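Local coordinates for putative phosphatase/phosphodiesterase MPN_349 (Mycoplasma pneumoniae M129, PDB 1T71), which binds two iron ions and is probably a phosphatase or phosphodiesterase, perhaps acting on 2',3'-cyclic nucleotides, at residues A35-V40 with V64-M69; C150-V155 with Y175-F180; S237-Q242 with E267-Y272. All blocks are in the same frame, centred on the assembly; numbering follows the deposited sequence.

How the interactions relate
Interactions 1 and 2 are buried core contacts. Each pairs two neighbouring parallel strands of a beta-alpha-beta unit; interaction 1 lies in one mixed sheet of the metallophosphoesterase fold and interaction 2 in the other. The sheets pack on each other, and the two contacts meet where Ile39 CD1 lies 3.8 Å from Ile154 CD1. In both, apolar side chains surround backbone hydrogen bonds; in interaction 2 a threonine hydroxyl joins the backbone bonds. Interaction 3 lies at the surface, its centre about 25 Å from that of interaction 1 and about 35 Å from that of interaction 2. It reaches the same sheet as interaction 1, but at an antiparallel pair, and a carboxylate holds the backbone there.

Interaction 1: residues A35-V40 with V64-M69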
loop_
_atom_site.group_PDB
_atom_site.type_symbol
_atom_site.label_atom_id
_atom_site.label_comp_id
_atom_site.label_asym_id
_atom_site.label_seq_id
_atom_site.Cartn_x
_atom_site.Cartn_y
_atom_site.Cartn_z
ATOM N N ALA A 35 9.302 14.494 7.400
ATOM C CA ALA A 35 8.895 13.992 6.097
ATOM C C ALA A 35 8.461 15.122 5.189
ATOM O O ALA A 35 7.889 16.111 5.642
ATOM C CB ALA A 35 7.758 12.990 6.253
ATOM N N ASP A 36 8.743 14.967 3.902
ATOM C CA ASP A 36 8.372 15.953 2.900
ATOM C C ASP A 36 7.112 15.485 2.188
ATOM O O ASP A 36 6.285 16.296 1.773
ATOM C CB ASP A 36 9.490 16.104 1.864
ATOM C CG ASP A 36 10.757 16.691 2.451
ATOM O OD1 ASP A 36 10.711 17.842 2.942
ATOM O OD2 ASP A 36 11.798 16.001 2.420
ATOM N N LEU A 37 6.970 14.168 2.058
ATOM C CA LEU A 37 5.838 13.585 1.355
ATOM C C LEU A 37 5.292 12.331 2.030
ATOM O O LEU A 37 6.039 11.561 2.636
ATOM C CB LEU A 37 6.265 13.248 -0.072
ATOM C CG LEU A 37 6.679 14.433 -0.945
ATOM C CD1 LEU A 37 7.422 13.940 -2.173
ATOM C CD2 LEU A 37 5.444 15.233 -1.333
ATOM N N VAL A 38 3.981 12.130 1.908
ATOM C CA VAL A 38 3.310 10.976 2.490
ATOM C C VAL A 38 2.547 10.229 1.396
ATOM O O VAL A 38 1.722 10.808 0.687
ATOM C CB VAL A 38 2.308 11.401 3.600
ATOM C CG1 VAL A 38 1.551 10.178 4.128
ATOM C CG2 VAL A 38 3.047 12.093 4.729
ATOM N N ILE A 39 2.839 8.940 1.260
ATOM C CA ILE A 39 2.199 8.097 0.260
ATOM C C ILE A 39 1.539 6.930 0.990
ATOM O O ILE A 39 2.103 6.396 1.952
ATOM C CB ILE A 39 3.244 7.531 -0.727
ATOM C CG1 ILE A 39 4.141 8.662 -1.239
ATOM C CG2 ILE A 39 2.547 6.827 -1.893
ATOM C CD1 ILE A 39 5.301 8.191 -2.086
ATOM N N VAL A 40 0.344 6.543 0.559
ATOM C CA VAL A 40 -0.328 5.422 1.201
ATOM C C VAL A 40 -1.105 4.586 0.206
ATOM O O VAL A 40 -1.563 5.083 -0.818
ATOM C CB VAL A 40 -1.311 5.882 2.313
ATOM C CG1 VAL A 40 -0.663 6.976 3.159
ATOM C CG2 VAL A 40 -2.627 6.368 1.705
ATOM N N VAL A 64 -2.310 12.954 3.636
ATOM C CA VAL A 64 -1.780 12.094 2.584
ATOM C C VAL A 64 -1.574 12.883 1.295
ATOM O O VAL A 64 -2.455 13.626 0.875
ATOM C CB VAL A 64 -2.730 10.913 2.309
ATOM C CG1 VAL A 64 -2.211 10.086 1.143
ATOM C CG2 VAL A 64 -2.857 10.056 3.566
ATOM N N ASN A 65 -0.414 12.714 0.668
ATOM C CA ASN A 65 -0.107 13.415 -0.577
ATOM C C ASN A 65 -0.385 12.595 -1.824
ATOM O O ASN A 65 -0.889 13.122 -2.817
ATOM C CB ASN A 65 1.357 13.850 -0.602
ATOM C CG ASN A 65 1.683 14.831 0.489
ATOM O OD1 ASN A 65 1.063 15.890 0.585
ATOM N ND2 ASN A 65 2.656 14.492 1.320
ATOM N N TYR A 66 -0.042 11.311 -1.785
ATOM C CA TYR A 66 -0.258 10.439 -2.933
ATOM C C TYR A 66 -0.845 9.093 -2.513
ATOM O O TYR A 66 -0.646 8.639 -1.387
ATOM C CB TYR A 66 1.061 10.249 -3.680
ATOM C CG TYR A 66 1.547 11.519 -4.346
ATOM C CD1 TYR A 66 1.013 11.934 -5.563
ATOM C CD2 TYR A 66 2.504 12.332 -3.735
ATOM C CE1 TYR A 66 1.415 13.127 -6.162
ATOM C CE2 TYR A 66 2.913 13.534 -4.324
ATOM C CZ TYR A 66 2.362 13.922 -5.538
ATOM O OH TYR A 66 2.740 15.104 -6.135
ATOM N N ILE A 67 -1.563 8.454 -3.427
ATOM C CA ILE A 67 -2.210 7.186 -3.128
ATOM C C ILE A 67 -1.968 6.093 -4.169
ATOM O O ILE A 67 -2.020 6.349 -5.376
ATOM C CB ILE A 67 -3.734 7.402 -3.001
ATOM C CG1 ILE A 67 -4.047 8.178 -1.721
ATOM C CG2 ILE A 67 -4.460 6.079 -3.009
ATOM C CD1 ILE A 67 -5.528 8.454 -1.525
ATOM N N THR A 68 -1.698 4.879 -3.693
ATOM C CA THR A 68 -1.510 3.723 -4.573
ATOM C C THR A 68 -2.635 2.751 -4.201
ATOM O O THR A 68 -3.198 2.866 -3.107
ATOM C CB THR A 68 -0.120 3.050 -4.371
ATOM O OG1 THR A 68 0.052 2.673 -3.001
ATOM C CG2 THR A 68 0.991 4.009 -4.768
ATOM N N MET A 69 -2.968 1.808 -5.082
ATOM C CA MET A 69 -4.060 0.879 -4.797
ATOM C C MET A 69 -3.717 -0.603 -4.951
ATOM O O MET A 69 -2.578 -1.010 -4.726
ATOM C CB MET A 69 -5.272 1.237 -5.669
ATOM C CG MET A 69 -5.838 2.637 -5.424
ATOM S SD MET A 69 -6.833 2.779 -3.911
ATOM C CE MET A 69 -5.719 3.280 -2.859
#
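Val40 and Val64 meet tip to tip on one face of the parallel strand pair. CG2 of Val40 lies 3.8 Å from Val64 CG1, and CG1 of Val40 is equally near Val64 CG2. The Val40 torsion (chi1 -43°) places CG2 between the backbone N and the carbonyl carbon. From there CG2 also touches Ile67 CG1, at 4.1 Å, so one methyl serves two neighbours.

Ile39 and Tyr66 occupy the other face. Ile39 CG2 is anti to its own N and rests 4.1 Å from Tyr66 CB. Leu37 CD2 comes to the edge of the Tyr66 ring, near its plane, 4.3 Å from CE2. That ring stacks on Phe111 of the sheet that contains strand 152-158.

Between the faces, Val38 O accepts from both Asn65 N (2.9 Å) and Tyr66 N. Val40 N donates to Tyr66 O, and Val40 O accepts from Thr68 N (2.9 Å).

Thr68 OG1 bonds to Asp156 of strand 152-158. The Thr68 side chain lies about 7 Å from those of the iron ligands Asp12 and His158. Backbone bonds thus set the register, apolar branches fill both faces, and one hydroxyl links the pair to the strand that leads to His158.

Interaction 2: residues C150-V155 with Y175-F180; sequences CDLHIV and YVTTIF
The beta-alpha-beta unit of strand 152-158, helix 162-172 and strand 178-182 brings these two parallel strands side by side in one mixed sheet of the metallophosphoesterase fold. Ile154 pairs with Thr178, and Val155 with Ile179.

Thr177 reaches across just before its strand begins. Its OG1 lies beside its own backbone N (chi1 -51°) and accepts from His153 N at 2.8 Å, with an N-H...O angle of 163°. The hydroxyl appears to stand in for the carbonyl of Val176, which instead bonds to Ser198. A water sits 2.6 Å from the same OG1. Further on, Val155 N donates to Thr178 O from above the carbonyl plane. Phe180 N meets Val155 O at 2.9 Å, nearly along the C=O axis. The bonds to His153 O are less certain, because that oxygen is modelled too close to Val176.

Ile154 and Thr178 lie alongside each other, pointing the same way. Ile154 CG2 is 3.4 Å from Thr178 OG1, which is buried and has no polar partner in the model. On the other face, the bend of Ile179 at chi2 (-69°) brings its CD1 to 4.2 Å from Val155 CB. Val176 CG2 packs on His153 CB at 3.9 Å.

Phe180 meets Phe9 and Phe248, from the sheet that contains strand 37-41, edge-to-face. Helix 137-145 covers His153 and Val176. Packing on both faces is mostly apolar, with the Thr177 hydroxyl anchoring the start and the Thr178 hydroxyl buried without a polar partner beside Ile154.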
loop_
_atom_site.group_PDB
_atom_site.type_symbol
_atom_site.label_atom_id
_atom_site.label_comp_id
_atom_site.label_asym_id
_atom_site.label_seq_id
_atom_site.Cartn_x
_atom_site.Cartn_y
_atom_site.Cartn_z
ATOM N N CYS A 150 12.930 9.739 -15.165
ATOM C CA CYS A 150 12.766 9.991 -13.739
ATOM C C CYS A 150 14.049 9.767 -12.957
ATOM O O CYS A 150 14.868 8.918 -13.307
ATOM C CB CYS A 150 11.643 9.121 -13.154
ATOM S SG CYS A 150 11.795 7.349 -13.478
ATOM N N ASP A 151 14.220 10.559 -11.902
ATOM C CA ASP A 151 15.386 10.461 -11.040
ATOM C C ASP A 151 15.064 9.449 -9.954
ATOM O O ASP A 151 15.894 8.610 -9.599
ATOM C CB ASP A 151 15.690 11.823 -10.415
ATOM C CG ASP A 151 15.887 12.910 -11.454
ATOM O OD1 ASP A 151 16.793 12.762 -12.303
ATOM O OD2 ASP A 151 15.137 13.910 -11.421
ATOM N N LEU A 152 13.846 9.543 -9.427
ATOM C CA LEU A 152 13.385 8.628 -8.392
ATOM C C LEU A 152 12.178 7.855 -8.915
ATOM O O LEU A 152 11.328 8.402 -9.621
ATOM C CB LEU A 152 13.011 9.395 -7.122
ATOM C CG LEU A 152 14.070 10.347 -6.560
ATOM C CD1 LEU A 152 13.675 10.760 -5.149
ATOM C CD2 LEU A 152 15.428 9.664 -6.546
ATOM N N HIS A 153 12.111 6.576 -8.572
ATOM C CA HIS A 153 11.012 5.730 -9.014
ATOM C C HIS A 153 10.569 4.898 -7.820
ATOM O O HIS A 153 11.315 4.038 -7.353
ATOM C CB HIS A 153 11.482 4.815 -10.146
ATOM C CG HIS A 153 10.372 4.275 -10.992
ATOM N ND1 HIS A 153 9.060 4.226 -10.565
ATOM C CD2 HIS A 153 10.383 3.731 -12.232
ATOM C CE1 HIS A 153 8.314 3.678 -11.506
ATOM N NE2 HIS A 153 9.091 3.368 -12.528
ATOM N N ILE A 154 9.366 5.179 -7.326
ATOM C CA ILE A 154 8.799 4.478 -6.176
ATOM C C ILE A 154 7.778 3.453 -6.657
ATOM O O ILE A 154 6.817 3.799 -7.345
ATOM C CB ILE A 154 8.121 5.486 -5.214
ATOM C CG1 ILE A 154 9.184 6.427 -4.632
ATOM C CG2 ILE A 154 7.384 4.753 -4.100
ATOM C CD1 ILE A 154 8.619 7.566 -3.799
ATOM N N VAL A 155 7.985 2.191 -6.297
ATOM C CA VAL A 155 7.079 1.131 -6.730
ATOM C C VAL A 155 6.346 0.390 -5.614
ATOM O O VAL A 155 6.960 -0.098 -4.665
ATOM C CB VAL A 155 7.831 0.070 -7.566
ATOM C CG1 VAL A 155 6.868 -1.030 -8.001
ATOM C CG2 VAL A 155 8.487 0.721 -8.773
ATOM N N TYR A 175 17.490 -0.656 -10.525
ATOM C CA TYR A 175 16.832 0.114 -11.575
ATOM C C TYR A 175 15.706 1.013 -11.092
ATOM O O TYR A 175 15.122 1.758 -11.879
ATOM C CB TYR A 175 16.311 -0.845 -12.642
ATOM C CG TYR A 175 17.420 -1.545 -13.382
ATOM C CD1 TYR A 175 17.851 -1.082 -14.622
ATOM C CD2 TYR A 175 18.071 -2.648 -12.826
ATOM C CE1 TYR A 175 18.904 -1.695 -15.296
ATOM C CE2 TYR A 175 19.126 -3.266 -13.489
ATOM C CZ TYR A 175 19.537 -2.783 -14.724
ATOM O OH TYR A 175 20.588 -3.373 -15.384
ATOM N N VAL A 176 15.406 0.938 -9.801
ATOM C CA VAL A 176 14.349 1.741 -9.203
ATOM C C VAL A 176 14.780 2.204 -7.813
ATOM O O VAL A 176 15.739 1.674 -7.247
ATOM C CB VAL A 176 13.031 0.918 -9.136
ATOM C CG1 VAL A 176 12.154 1.388 -8.007
ATOM C CG2 VAL A 176 12.280 1.053 -10.458
ATOM N N THR A 177 14.088 3.203 -7.272
ATOM C CA THR A 177 14.416 3.726 -5.951
ATOM C C THR A 177 13.899 2.810 -4.845
ATOM O O THR A 177 14.646 2.443 -3.943
ATOM C CB THR A 177 13.821 5.134 -5.741
ATOM O OG1 THR A 177 14.183 5.976 -6.841
ATOM C CG2 THR A 177 14.346 5.744 -4.448
ATOM N N THR A 178 12.618 2.448 -4.903
ATOM C CA THR A 178 12.055 1.565 -3.884
ATOM C C THR A 178 11.133 0.503 -4.463
ATOM O O THR A 178 10.459 0.717 -5.470
ATOM C CB THR A 178 11.251 2.338 -2.800
ATOM O OG1 THR A 178 9.996 2.763 -3.340
ATOM C CG2 THR A 178 12.018 3.557 -2.327
ATOM N N ILE A 179 11.129 -0.648 -3.804
ATOM C CA ILE A 179 10.290 -1.775 -4.167
ATOM C C ILE A 179 9.582 -2.150 -2.866
ATOM O O ILE A 179 10.151 -2.861 -2.033
ATOM C CB ILE A 179 11.132 -2.986 -4.616
ATOM C CG1 ILE A 179 11.955 -2.641 -5.861
ATOM C CG2 ILE A 179 10.227 -4.177 -4.875
ATOM C CD1 ILE A 179 11.130 -2.449 -7.109
ATOM N N PHE A 180 8.361 -1.654 -2.675
ATOM C CA PHE A 180 7.607 -1.962 -1.459
ATOM C C PHE A 180 6.448 -2.900 -1.761
ATOM O O PHE A 180 5.583 -2.583 -2.582
ATOM C CB PHE A 180 7.043 -0.690 -0.810
ATOM C CG PHE A 180 8.088 0.262 -0.285
ATOM C CD1 PHE A 180 9.326 -0.200 0.157
ATOM C CD2 PHE A 180 7.805 1.623 -0.175
ATOM C CE1 PHE A 180 10.266 0.678 0.702
ATOM C CE2 PHE A 180 8.738 2.510 0.370
ATOM C CZ PHE A 180 9.968 2.037 0.809
HETATM O O HOH W 1 16.682 5.920 -7.587
#

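Interaction 3: residues S237-Q242 with E267-Y272; sequences SKCGAQ and EDDPRY
The Asp269 carboxylate faces the backbone of Gly240. Its CG is anti to the backbone N (chi1 -168°), which carries the group across to the turn ahead of strand 241-249. Gly240 N meets OD2 at 3.2 Å on the anti side, 18° out of the carboxylate plane. The other oxygen, OD1, turns back to its own segment and accepts from Arg271 N at 2.8 Å, again on the anti side. That bond closes an Asx turn. The two oxygens thus fasten two different backbone segments. A water lies 2.6 Å from Asp269 OD2 and 2.9 Å from Lys238 O and can bridge them, although it has more acceptors nearby than protons.

Cys239 points its sulfur between two methylene groups. SG is anti to its backbone N, 3.7 Å from Tyr272 CB and 3.9 Å from Asp269 CB. The Tyr272 ring meets Phe211 edge-to-face.

The contact lies at the far end of a beta hairpin, where strand 241-249 begins and strand 259-267 ends at the margin of the sheet containing strand 37-41. Ala241 and Glu267 form an antiparallel hydrogen-bonded pair there. Ala241 N donates to Glu267 O at 3.1 Å, and Glu267 N returns a bond to Ala241 O at 2.8 Å. The Glu267 CB lies against Ala241 O, and the chain then bends at chi2 (-70°). Ser237 OG accepts from Cys239 N in an ST turn just before Gly240.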
loop_
_atom_site.group_PDB
_atom_site.type_symbol
_atom_site.label_atom_id
_atom_site.label_comp_id
_atom_site.label_asym_id
_atom_site.label_seq_id
_atom_site.Cartn_x
_atom_site.Cartn_y
_atom_site.Cartn_z
ATOM N N SER A 237 -13.617 -5.439 10.991
ATOM C CA SER A 237 -13.401 -5.494 12.437
ATOM C C SER A 237 -13.300 -4.100 13.055
ATOM O O SER A 237 -12.788 -3.171 12.429
ATOM C CB SER A 237 -12.122 -6.273 12.753
ATOM O OG SER A 237 -11.718 -6.072 14.095
ATOM N N LYS A 238 -13.792 -3.965 14.285
ATOM C CA LYS A 238 -13.745 -2.695 15.003
ATOM C C LYS A 238 -12.828 -2.878 16.204
ATOM O O LYS A 238 -12.790 -2.042 17.107
ATOM C CB LYS A 238 -15.140 -2.307 15.504
ATOM C CG LYS A 238 -16.193 -2.165 14.419
ATOM C CD LYS A 238 -17.595 -2.144 15.025
ATOM C CE LYS A 238 -18.668 -2.259 13.951
ATOM N NZ LYS A 238 -20.009 -2.561 14.531
ATOM N N CYS A 239 -12.089 -3.983 16.208
ATOM C CA CYS A 239 -11.200 -4.302 17.315
ATOM C C CYS A 239 -9.814 -3.664 17.215
ATOM O O CYS A 239 -8.984 -4.073 16.403
ATOM C CB CYS A 239 -11.064 -5.821 17.432
ATOM S SG CYS A 239 -10.322 -6.374 18.980
ATOM N N GLY A 240 -9.580 -2.653 18.047
ATOM C CA GLY A 240 -8.294 -1.974 18.083
ATOM C C GLY A 240 -7.792 -1.427 16.761
ATOM O O GLY A 240 -8.572 -1.215 15.835
ATOM N N ALA A 241 -6.484 -1.201 16.663
ATOM C CA ALA A 241 -5.917 -0.658 15.435
ATOM C C ALA A 241 -4.407 -0.772 15.350
ATOM O O ALA A 241 -3.713 -0.894 16.361
ATOM C CB ALA A 241 -6.320 0.804 15.284
ATOM N N GLN A 242 -3.901 -0.720 14.124
ATOM C CA GLN A 242 -2.469 -0.785 13.893
ATOM C C GLN A 242 -2.104 0.076 12.701
ATOM O O GLN A 242 -2.888 0.227 11.756
ATOM C CB GLN A 242 -2.015 -2.235 13.654
ATOM C CG GLN A 242 -2.649 -2.915 12.442
ATOM C CD GLN A 242 -2.197 -4.354 12.276
ATOM O OE1 GLN A 242 -1.009 -4.627 12.092
ATOM N NE2 GLN A 242 -3.140 -5.284 12.344
ATOM N N GLU A 267 -2.475 -0.464 18.863
ATOM C CA GLU A 267 -3.434 -0.094 19.897
ATOM C C GLU A 267 -4.305 -1.310 20.180
ATOM O O GLU A 267 -5.068 -1.750 19.316
ATOM C CB GLU A 267 -4.317 1.067 19.422
ATOM C CG GLU A 267 -3.570 2.326 18.995
ATOM C CD GLU A 267 -2.923 3.068 20.156
ATOM O OE1 GLU A 267 -2.405 4.189 19.932
ATOM O OE2 GLU A 267 -2.927 2.534 21.292
ATOM N N ASP A 268 -4.184 -1.860 21.383
ATOM C CA ASP A 268 -4.971 -3.021 21.753
ATOM C C ASP A 268 -6.336 -2.587 22.258
ATOM O O ASP A 268 -6.506 -1.472 22.757
ATOM C CB ASP A 268 -4.230 -3.840 22.809
ATOM C CG ASP A 268 -3.106 -4.667 22.215
ATOM O OD1 ASP A 268 -2.113 -4.943 22.924
ATOM O OD2 ASP A 268 -3.224 -5.050 21.032
ATOM N N ASP A 269 -7.307 -3.478 22.110
ATOM C CA ASP A 269 -8.681 -3.213 22.508
ATOM C C ASP A 269 -9.101 -4.220 23.574
ATOM O O ASP A 269 -9.002 -5.424 23.368
ATOM C CB ASP A 269 -9.581 -3.353 21.280
ATOM C CG ASP A 269 -10.977 -2.818 21.503
ATOM O OD1 ASP A 269 -11.600 -3.143 22.537
ATOM O OD2 ASP A 269 -11.457 -2.078 20.616
ATOM N N PRO A 270 -9.571 -3.737 24.734
ATOM C CA PRO A 270 -10.002 -4.630 25.816
ATOM C C PRO A 270 -11.112 -5.588 25.395
ATOM O O PRO A 270 -11.221 -6.699 25.916
ATOM C CB PRO A 270 -10.453 -3.658 26.910
ATOM C CG PRO A 270 -10.887 -2.440 26.124
ATOM C CD PRO A 270 -9.780 -2.326 25.105
ATOM N N ARG A 271 -11.922 -5.164 24.434
ATOM C CA ARG A 271 -13.027 -5.988 23.970
ATOM C C ARG A 271 -12.595 -7.336 23.366
ATOM O O ARG A 271 -13.415 -8.237 23.205
ATOM C CB ARG A 271 -13.885 -5.182 22.984
ATOM C CG ARG A 271 -13.612 -5.429 21.514
ATOM C CD ARG A 271 -14.750 -6.244 20.920
ATOM N NE ARG A 271 -16.046 -5.630 21.211
ATOM C CZ ARG A 271 -17.219 -6.222 21.013
ATOM N NH1 ARG A 271 -17.268 -7.454 20.521
ATOM N NH2 ARG A 271 -18.343 -5.581 21.308
ATOM N N TYR A 272 -11.314 -7.479 23.041
ATOM C CA TYR A 272 -10.816 -8.742 22.494
ATOM C C TYR A 272 -10.720 -9.764 23.631
ATOM O O TYR A 272 -10.874 -10.971 23.423
ATOM C CB TYR A 272 -9.428 -8.547 21.856
ATOM C CG TYR A 272 -8.687 -9.847 21.609
ATOM C CD1 TYR A 272 -9.123 -10.749 20.637
ATOM C CD2 TYR A 272 -7.582 -10.202 22.384
ATOM C CE1 TYR A 272 -8.472 -11.979 20.444
ATOM C CE2 TYR A 272 -6.930 -11.424 22.201
ATOM C CZ TYR A 272 -7.381 -12.306 21.231
ATOM O OH TYR A 272 -6.744 -13.515 21.056
HETATM O O HOH W 2 -11.566 -0.126 18.953
#